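Local structure of lasso peptide isopeptidase AtxE2 (5TXE) at residues 414-419 with 466-471; 435-440 with 521-526; 531-536 with 544-549. The protein hydrolyses the isopeptide bond of the lasso peptides astexin-2 and astexin-3, recognising their knotted shape and converting them to linear peptides. The protein carries 1 engineered substitution. All coordinates share one frame; numbering follows the deposited sequence.

Contact 1 (414-419 with 466-471); sequences EVFSDL and SFHSPR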
loop_
_atom_site.group_PDB
_atom_site.type_symbol
_atom_site.label_atom_id
_atom_site.label_comp_id
_atom_site.label_asym_id
_atom_site.label_seq_id
_atom_site.Cartn_x
_atom_site.Cartn_y
_atom_site.Cartn_z
ATOM N N GLU A 414 15.429 -13.072 -10.803
ATOM C CA GLU A 414 14.834 -12.219 -11.823
ATOM C C GLU A 414 14.342 -10.919 -11.195
ATOM O O GLU A 414 13.688 -10.935 -10.176
ATOM C CB GLU A 414 13.639 -12.928 -12.493
ATOM C CG GLU A 414 14.038 -14.223 -13.217
ATOM C CD GLU A 414 12.880 -14.996 -13.835
ATOM O OE1 GLU A 414 11.712 -14.541 -13.834
ATOM O OE2 GLU A 414 13.181 -16.047 -14.402
ATOM N N VAL A 415 14.652 -9.810 -11.839
ATOM C CA VAL A 415 14.297 -8.502 -11.350
ATOM C C VAL A 415 13.598 -7.716 -12.448
ATOM O O VAL A 415 14.028 -7.769 -13.596
ATOM C CB VAL A 415 15.564 -7.747 -11.006
ATOM C CG1 VAL A 415 15.235 -6.303 -10.613
ATOM C CG2 VAL A 415 16.300 -8.463 -9.893
ATOM N N PHE A 416 12.527 -6.993 -12.113
ATOM C CA PHE A 416 12.115 -5.917 -13.009
ATOM C C PHE A 416 12.116 -4.576 -12.267
ATOM O O PHE A 416 12.116 -4.543 -11.015
ATOM C CB PHE A 416 10.780 -6.231 -13.680
ATOM C CG PHE A 416 9.549 -5.904 -12.840
ATOM C CD1 PHE A 416 8.998 -6.840 -11.984
ATOM C CD2 PHE A 416 8.921 -4.665 -12.972
ATOM C CE1 PHE A 416 7.840 -6.566 -11.258
ATOM C CE2 PHE A 416 7.787 -4.354 -12.232
ATOM C CZ PHE A 416 7.238 -5.312 -11.380
ATOM N N SER A 417 12.161 -3.503 -13.043
ATOM C CA SER A 417 11.944 -2.164 -12.552
ATOM C C SER A 417 11.596 -1.278 -13.712
ATOM O O SER A 417 11.717 -1.714 -14.836
ATOM C CB SER A 417 13.205 -1.658 -11.873
ATOM O OG SER A 417 13.399 -2.344 -10.652
ATOM N N ASP A 418 11.138 -0.051 -13.461
ATOM C CA ASP A 418 10.766 0.877 -14.520
ATOM C C ASP A 418 11.712 2.056 -14.561
ATOM O O ASP A 418 12.055 2.591 -13.534
ATOM C CB ASP A 418 9.310 1.319 -14.370
ATOM C CG ASP A 418 8.298 0.175 -14.719
ATOM O OD1 ASP A 418 8.392 -0.399 -15.852
ATOM O OD2 ASP A 418 7.427 -0.178 -13.869
ATOM N N LEU A 419 12.192 2.394 -15.761
ATOM C CA LEU A 419 13.004 3.529 -16.013
ATOM C C LEU A 419 12.091 4.610 -16.561
ATOM O O LEU A 419 11.330 4.382 -17.488
ATOM C CB LEU A 419 14.100 3.180 -16.984
ATOM C CG LEU A 419 14.915 4.367 -17.477
ATOM C CD1 LEU A 419 15.686 4.996 -16.333
ATOM C CD2 LEU A 419 15.881 3.983 -18.608
ATOM N N SER A 466 12.112 3.519 -10.893
ATOM C CA SER A 466 11.042 3.008 -10.071
ATOM C C SER A 466 11.330 1.535 -9.828
ATOM O O SER A 466 11.017 0.665 -10.652
ATOM C CB SER A 466 9.707 3.208 -10.789
ATOM O OG SER A 466 8.631 2.777 -10.003
ATOM N N PHE A 467 11.923 1.286 -8.670
ATOM C CA PHE A 467 12.432 -0.012 -8.245
ATOM C C PHE A 467 11.391 -0.923 -7.708
ATOM O O PHE A 467 10.622 -0.538 -6.860
ATOM C CB PHE A 467 13.398 0.230 -7.096
ATOM C CG PHE A 467 14.080 -0.983 -6.568
ATOM C CD1 PHE A 467 14.710 -1.882 -7.410
ATOM C CD2 PHE A 467 14.187 -1.162 -5.214
ATOM C CE1 PHE A 467 15.373 -2.999 -6.899
ATOM C CE2 PHE A 467 14.867 -2.265 -4.684
ATOM C CZ PHE A 467 15.478 -3.172 -5.532
ATOM N N HIS A 468 11.367 -2.143 -8.226
ATOM C CA HIS A 468 10.486 -3.136 -7.717
ATOM C C HIS A 468 11.330 -4.129 -7.000
ATOM O O HIS A 468 12.020 -4.920 -7.583
ATOM C CB HIS A 468 9.703 -3.817 -8.802
ATOM C CG HIS A 468 8.639 -4.685 -8.254
ATOM N ND1 HIS A 468 7.355 -4.217 -8.031
ATOM C CD2 HIS A 468 8.668 -5.965 -7.801
ATOM C CE1 HIS A 468 6.631 -5.178 -7.478
ATOM N NE2 HIS A 468 7.397 -6.256 -7.343
ATOM N N SER A 469 11.272 -4.089 -5.704
ATOM C CA SER A 469 12.140 -4.909 -4.920
ATOM C C SER A 469 12.016 -6.394 -5.300
ATOM O O SER A 469 10.917 -6.912 -5.413
ATOM C CB SER A 469 11.769 -4.748 -3.454
ATOM O OG SER A 469 12.865 -5.212 -2.709
ATOM N N PRO A 470 13.145 -7.107 -5.415
ATOM C CA PRO A 470 13.010 -8.479 -5.852
ATOM C C PRO A 470 12.714 -9.463 -4.729
ATOM O O PRO A 470 12.849 -9.146 -3.529
ATOM C CB PRO A 470 14.398 -8.766 -6.428
ATOM C CG PRO A 470 15.294 -8.026 -5.509
ATOM C CD PRO A 470 14.557 -6.731 -5.263
ATOM N N ARG A 471 12.360 -10.672 -5.147
ATOM C CA ARG A 471 12.260 -11.821 -4.258
ATOM C C ARG A 471 13.549 -12.116 -3.494
ATOM O O ARG A 471 14.679 -11.884 -4.001
ATOM C CB ARG A 471 11.807 -13.055 -5.045
ATOM C CG ARG A 471 10.309 -13.013 -5.336
ATOM C CD ARG A 471 9.775 -14.326 -5.884
ATOM N NE ARG A 471 9.949 -15.467 -4.973
ATOM C CZ ARG A 471 9.755 -16.744 -5.308
ATOM N NH1 ARG A 471 9.352 -17.069 -6.531
ATOM N NH2 ARG A 471 9.965 -17.710 -4.419
HETATM O O HOH W 1 11.943 -7.306 -9.194
#
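The F416 and H468 rings form an offset stack, their centroids 4.4 Å apart and their planes 19° from parallel. The far end of the phenyl ring does the touching: F416 CZ lies 3.5 Å from H468 CG, over one face of the imidazole but displaced toward its rim. H468 CB sits over the phenyl face in turn, a CH-pi contact of 4.0 Å from CB to the F416 ring centroid. The phenyl ring gets there with CG lodged between its own backbone N and carbonyl carbon (chi1 83°).

Next to the stack, S417 OG accepts a nearly straight bond from H468 N (3.2 Å, 166° at the hydrogen). The same OG donates to F416 O at 2.6 Å, so two bonds hold the hydroxyl. A water continues the join, accepting from F416 N and donating to H468 O where the backbones make no direct bond. Regular pairing comes only at D418 and S466, an antiparallel hydrogen-bonded pair with D418 N to S466 O at 2.9 Å and S466 N to D418 O at 2.8 Å. Toward the other end, V415 CG2 lies alongside P470 CB at 4.0 Å.

A second shell centres on S440. Its N bonds H468 ND1, which fixes the turn of the imidazole, and its OG bonds both D418 OD2 and S466 OG; D418 OD1 makes a salt bridge with R404. With an alanine in place of H468, F416 would probably lose its stacking partner and S440 N its imidazole acceptor.

Strand 414-421 runs between strands 401-408 and 463-467 at the antiparallel end of the mixed sheet, and helix 494-512 packs against V415, S417 and F467.

Contact 2 (435-440 with 521-526); sequences IVQYSS and VGLTGL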
loop_
_atom_site.group_PDB
_atom_site.type_symbol
_atom_site.label_atom_id
_atom_site.label_comp_id
_atom_site.label_asym_id
_atom_site.label_seq_id
_atom_site.Cartn_x
_atom_site.Cartn_y
_atom_site.Cartn_z
ATOM N N ILE A 435 16.272 7.199 -7.345
ATOM C CA ILE A 435 15.657 5.884 -7.151
ATOM C C ILE A 435 14.476 6.008 -6.179
ATOM O O ILE A 435 14.637 6.549 -5.070
ATOM C CB ILE A 435 16.674 4.890 -6.620
ATOM C CG1 ILE A 435 17.851 4.768 -7.598
ATOM C CG2 ILE A 435 16.028 3.564 -6.434
ATOM C CD1 ILE A 435 19.042 4.039 -7.015
ATOM N N VAL A 436 13.305 5.542 -6.637
ATOM C CA VAL A 436 12.076 5.493 -5.880
ATOM C C VAL A 436 11.735 4.006 -5.661
ATOM O O VAL A 436 11.815 3.224 -6.609
ATOM C CB VAL A 436 10.968 6.199 -6.601
ATOM C CG1 VAL A 436 9.654 6.106 -5.874
ATOM C CG2 VAL A 436 11.326 7.622 -6.815
ATOM N N GLN A 437 11.360 3.627 -4.433
ATOM C CA GLN A 437 11.075 2.263 -4.076
ATOM C C GLN A 437 9.628 2.083 -3.525
ATOM O O GLN A 437 8.985 3.058 -3.170
ATOM C CB GLN A 437 12.045 1.825 -2.979
ATOM C CG GLN A 437 13.483 2.199 -3.173
ATOM C CD GLN A 437 14.329 1.647 -2.044
ATOM O OE1 GLN A 437 14.517 0.427 -1.929
ATOM N NE2 GLN A 437 14.809 2.525 -1.180
ATOM N N TYR A 438 9.130 0.855 -3.344
ATOM C CA TYR A 438 9.783 -0.397 -3.732
ATOM C C TYR A 438 8.836 -1.323 -4.467
ATOM O O TYR A 438 9.097 -2.527 -4.529
ATOM C CB TYR A 438 10.353 -1.152 -2.533
ATOM C CG TYR A 438 9.447 -1.268 -1.311
ATOM C CD1 TYR A 438 8.561 -2.349 -1.158
ATOM C CD2 TYR A 438 9.476 -0.297 -0.299
ATOM C CE1 TYR A 438 7.754 -2.448 -0.046
ATOM C CE2 TYR A 438 8.680 -0.410 0.816
ATOM C CZ TYR A 438 7.834 -1.482 0.960
ATOM O OH TYR A 438 7.056 -1.586 2.079
ATOM N N SER A 439 7.751 -0.751 -5.002
ATOM C CA SER A 439 6.893 -1.453 -5.920
ATOM C C SER A 439 6.567 -0.593 -7.124
ATOM O O SER A 439 6.326 0.619 -7.018
ATOM C CB SER A 439 5.615 -2.039 -5.319
ATOM O OG SER A 439 5.086 -1.226 -4.350
ATOM N N SER A 440 6.559 -1.262 -8.274
ATOM C CA SER A 440 6.397 -0.610 -9.548
ATOM C C SER A 440 5.408 -1.331 -10.452
ATOM O O SER A 440 5.582 -1.322 -11.666
ATOM C CB SER A 440 7.755 -0.478 -10.270
ATOM O OG SER A 440 7.640 0.567 -11.237
ATOM N N VAL A 521 23.711 9.872 -8.112
ATOM C CA VAL A 521 22.580 9.007 -7.823
ATOM C C VAL A 521 21.975 9.282 -6.443
ATOM O O VAL A 521 22.669 9.201 -5.415
ATOM C CB VAL A 521 22.964 7.543 -7.889
ATOM C CG1 VAL A 521 21.749 6.691 -7.670
ATOM C CG2 VAL A 521 23.566 7.261 -9.250
ATOM N N GLY A 522 20.681 9.562 -6.470
ATOM C CA GLY A 522 19.895 9.807 -5.289
ATOM C C GLY A 522 19.057 8.607 -4.952
ATOM O O GLY A 522 18.597 7.897 -5.844
ATOM N N LEU A 523 18.818 8.410 -3.658
ATOM C CA LEU A 523 18.025 7.313 -3.209
ATOM C C LEU A 523 16.932 7.789 -2.240
ATOM O O LEU A 523 17.236 8.566 -1.358
ATOM C CB LEU A 523 18.919 6.304 -2.515
ATOM C CG LEU A 523 18.285 5.078 -1.950
ATOM C CD1 LEU A 523 17.710 4.184 -3.046
ATOM C CD2 LEU A 523 19.319 4.295 -1.155
ATOM N N THR A 524 15.696 7.277 -2.415
ATOM C CA THR A 524 14.586 7.599 -1.559
ATOM C C THR A 524 14.057 6.302 -0.951
ATOM O O THR A 524 14.236 5.248 -1.505
ATOM C CB THR A 524 13.415 8.280 -2.268
ATOM O OG1 THR A 524 12.804 7.393 -3.197
ATOM C CG2 THR A 524 13.857 9.484 -2.999
ATOM N N GLY A 525 13.415 6.395 0.197
ATOM C CA GLY A 525 12.723 5.251 0.763
ATOM C C GLY A 525 11.721 5.590 1.863
ATOM O O GLY A 525 11.885 6.571 2.589
ATOM N N LEU A 526 10.665 4.797 1.917
ATOM C CA LEU A 526 9.678 4.799 2.966
ATOM C C LEU A 526 9.406 3.344 3.332
ATOM O O LEU A 526 9.401 2.456 2.485
ATOM C CB LEU A 526 8.408 5.481 2.480
ATOM C CG LEU A 526 7.236 5.463 3.457
ATOM C CD1 LEU A 526 6.406 6.728 3.253
ATOM C CD2 LEU A 526 6.330 4.255 3.255
HETATM O O HOH W 2 10.957 5.536 -2.415
HETATM O O HOH W 3 10.187 3.239 -0.291
#
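I435 and L523 form a parallel bridge in the mixed sheet of the alpha/beta-hydrolase fold, where strand 521-525 runs up to the nucleophile position, occupied here by the engineered A527. I435 N bonds G522 O at 2.9 Å, and I435 O accepts twice from T524. One donor is T524 N at 2.9 Å; the other is T524 OG1 at 2.8 Å, in the carbonyl plane on a lone pair. The hydroxyl can reach it because OG1 stands between the backbone N and carbonyl carbon of T524 (chi1 66°).

Beyond the bridge the chains spread, and Q437 spans the gap. Its extended side chain brings NE2 to T524 O at 2.8 Å in an almost straight bond (177°), with the acceptor in the amide plane. One water links Q437 N to T524 OG1. A cis peptide then leads into Y438, whose ring edge brings CE2 to 3.4 Å from L526 O. Y438 stabilises the alkoxide intermediate in catalysis, and its ring also meets an aromatic side chain of the bound peptide edge-to-face.

Helix 494-512 covers I435 and V521, helix 528-539 packs on Q437 and L523, and strand 463-467 flanks V436.

Contact 3 (531-536 with 544-549); sequences TTVHFG and AAAVTS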
loop_
_atom_site.group_PDB
_atom_site.type_symbol
_atom_site.label_atom_id
_atom_site.label_comp_id
_atom_site.label_asym_id
_atom_site.label_seq_id
_atom_site.Cartn_x
_atom_site.Cartn_y
_atom_site.Cartn_z
ATOM N N THR A 531 14.565 1.333 5.338
ATOM C CA THR A 531 15.604 0.436 5.873
ATOM C C THR A 531 16.732 0.306 4.828
ATOM O O THR A 531 17.930 0.300 5.141
ATOM C CB THR A 531 14.981 -0.921 6.180
ATOM O OG1 THR A 531 13.801 -0.749 6.986
ATOM C CG2 THR A 531 15.920 -1.851 6.899
ATOM N N THR A 532 16.339 0.217 3.567
ATOM C CA THR A 532 17.302 0.071 2.494
ATOM C C THR A 532 18.113 1.331 2.388
ATOM O O THR A 532 19.272 1.282 2.136
ATOM C CB THR A 532 16.584 -0.277 1.158
ATOM O OG1 THR A 532 16.108 -1.615 1.224
ATOM C CG2 THR A 532 17.472 -0.121 -0.033
ATOM N N VAL A 533 17.499 2.476 2.575
ATOM C CA VAL A 533 18.270 3.691 2.555
ATOM C C VAL A 533 19.313 3.708 3.632
ATOM O O VAL A 533 20.436 4.129 3.389
ATOM C CB VAL A 533 17.424 4.915 2.774
ATOM C CG1 VAL A 533 18.290 6.155 2.885
ATOM C CG2 VAL A 533 16.448 5.074 1.608
ATOM N N HIS A 534 18.956 3.263 4.823
ATOM C CA HIS A 534 19.880 3.382 5.967
ATOM C C HIS A 534 21.040 2.435 5.717
ATOM O O HIS A 534 22.196 2.804 5.853
ATOM C CB HIS A 534 19.204 3.090 7.334
ATOM C CG HIS A 534 17.964 3.896 7.580
ATOM N ND1 HIS A 534 16.870 3.398 8.263
ATOM C CD2 HIS A 534 17.614 5.132 7.154
ATOM C CE1 HIS A 534 15.930 4.318 8.280
ATOM N NE2 HIS A 534 16.354 5.371 7.604
ATOM N N PHE A 535 20.683 1.223 5.360
ATOM C CA PHE A 535 21.679 0.182 4.983
ATOM C C PHE A 535 22.570 0.637 3.847
ATOM O O PHE A 535 23.775 0.446 3.864
ATOM C CB PHE A 535 20.955 -1.122 4.570
ATOM C CG PHE A 535 21.852 -2.319 4.489
ATOM C CD1 PHE A 535 22.170 -3.026 5.629
ATOM C CD2 PHE A 535 22.458 -2.669 3.291
ATOM C CE1 PHE A 535 23.006 -4.124 5.573
ATOM C CE2 PHE A 535 23.275 -3.787 3.199
ATOM C CZ PHE A 535 23.554 -4.511 4.352
ATOM N N GLY A 536 21.969 1.259 2.862
ATOM C CA GLY A 536 22.688 1.674 1.669
ATOM C C GLY A 536 23.698 2.745 1.916
ATOM O O GLY A 536 24.779 2.763 1.261
ATOM N N ALA A 544 24.843 9.803 -3.864
ATOM C CA ALA A 544 25.294 11.140 -3.602
ATOM C C ALA A 544 24.283 11.996 -2.790
ATOM O O ALA A 544 24.614 13.134 -2.389
ATOM C CB ALA A 544 25.573 11.826 -4.906
ATOM N N ALA A 545 23.056 11.508 -2.635
ATOM C CA ALA A 545 22.009 12.204 -1.825
ATOM C C ALA A 545 20.873 11.250 -1.525
ATOM O O ALA A 545 20.678 10.267 -2.275
ATOM C CB ALA A 545 21.511 13.433 -2.534
ATOM N N ALA A 546 20.196 11.467 -0.401
ATOM C CA ALA A 546 19.110 10.601 -0.020
ATOM C C ALA A 546 17.995 11.338 0.692
ATOM O O ALA A 546 18.223 12.418 1.268
ATOM C CB ALA A 546 19.620 9.458 0.805
ATOM N N VAL A 547 16.790 10.763 0.597
ATOM C CA VAL A 547 15.636 11.183 1.298
ATOM C C VAL A 547 14.992 9.952 1.892
ATOM O O VAL A 547 14.938 8.919 1.244
ATOM C CB VAL A 547 14.641 11.874 0.383
ATOM C CG1 VAL A 547 13.392 12.268 1.172
ATOM C CG2 VAL A 547 15.276 13.131 -0.216
ATOM N N THR A 548 14.546 10.042 3.152
ATOM C CA THR A 548 13.796 8.961 3.799
ATOM C C THR A 548 12.602 9.555 4.555
ATOM O O THR A 548 12.658 10.701 4.979
ATOM C CB THR A 548 14.708 8.133 4.711
ATOM O OG1 THR A 548 13.967 7.086 5.268
ATOM C CG2 THR A 548 15.236 8.913 5.912
ATOM N N SER A 549 11.542 8.808 4.731
ATOM C CA SER A 549 10.383 9.281 5.482
ATOM C C SER A 549 10.489 8.957 6.973
ATOM O O SER A 549 9.739 9.488 7.774
ATOM C CB SER A 549 9.148 8.613 4.978
ATOM O OG SER A 549 9.184 7.248 5.370
#
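V533 carries the more extensive part of this contact, pressing both methyls of a helix residue onto the strand. Its CG1 comes 4.1 Å from A546 CB and 4.5 Å from T548 CB, while CG2 lies 4.1 Å from the backbone oxygen V547 O. With CG1 anti to the backbone N (chi1 174°), one branch falls between the two strand side chains directed at the helix, A546 and T548, and the other reaches the intervening peptide group.

The H534 side is sparser: 24 Å² of H534 is buried against the strand, compared with 53 Å² of V533, and it meets T548 alone. The imidazole and the T548 side chain cross at about a right angle, with H534 NE2 3.8 Å from T548 OG1, and no hydrogen bond joins the two segments anywhere. The two polar atoms instead share an acceptor, S550 O just past the strand, and H534 ND1 is bonded to T553 OG1. Those bonds keep the ring beside the threonine without a direct link. This sparser side is no solvent face, since all the touching residues are buried.

The axes of helix 531-536 and strand 545-548 approach to 8.8 Å, with their directions 148° apart, as befits the helix and second strand of the beta-alpha-beta unit 521-525, 528-539 and 545-548. Strand 602-607 touches A546 and T548, helix 494-512 packs against T531, T532 and F535, and helix 643-662 packs on V547, whose CB is directed away from segment 531-536.

All three contacts are buried and belong to one mixed sheet, but their chemistry changes across it. Contact 1 joins antiparallel segments by one backbone pair and, beyond it, by ring stacking, a serine hydroxyl and a water; contact 2 is a parallel pair extended by side-chain bonds near the catalytic residues; contact 3 sets a helix on a strand mainly by van der Waals packing and buries less than half the area of either. Contacts 1 and 2 meet where S440 of one reaches D418, S466 and H468 of the other. Contacts 2 and 3 share the beta-alpha-beta unit and adjoin along neighbouring strands, with V521 O 2.7 Å from A544 N. Contacts 1 and 3 do not touch, their centres being about 17 Å apart.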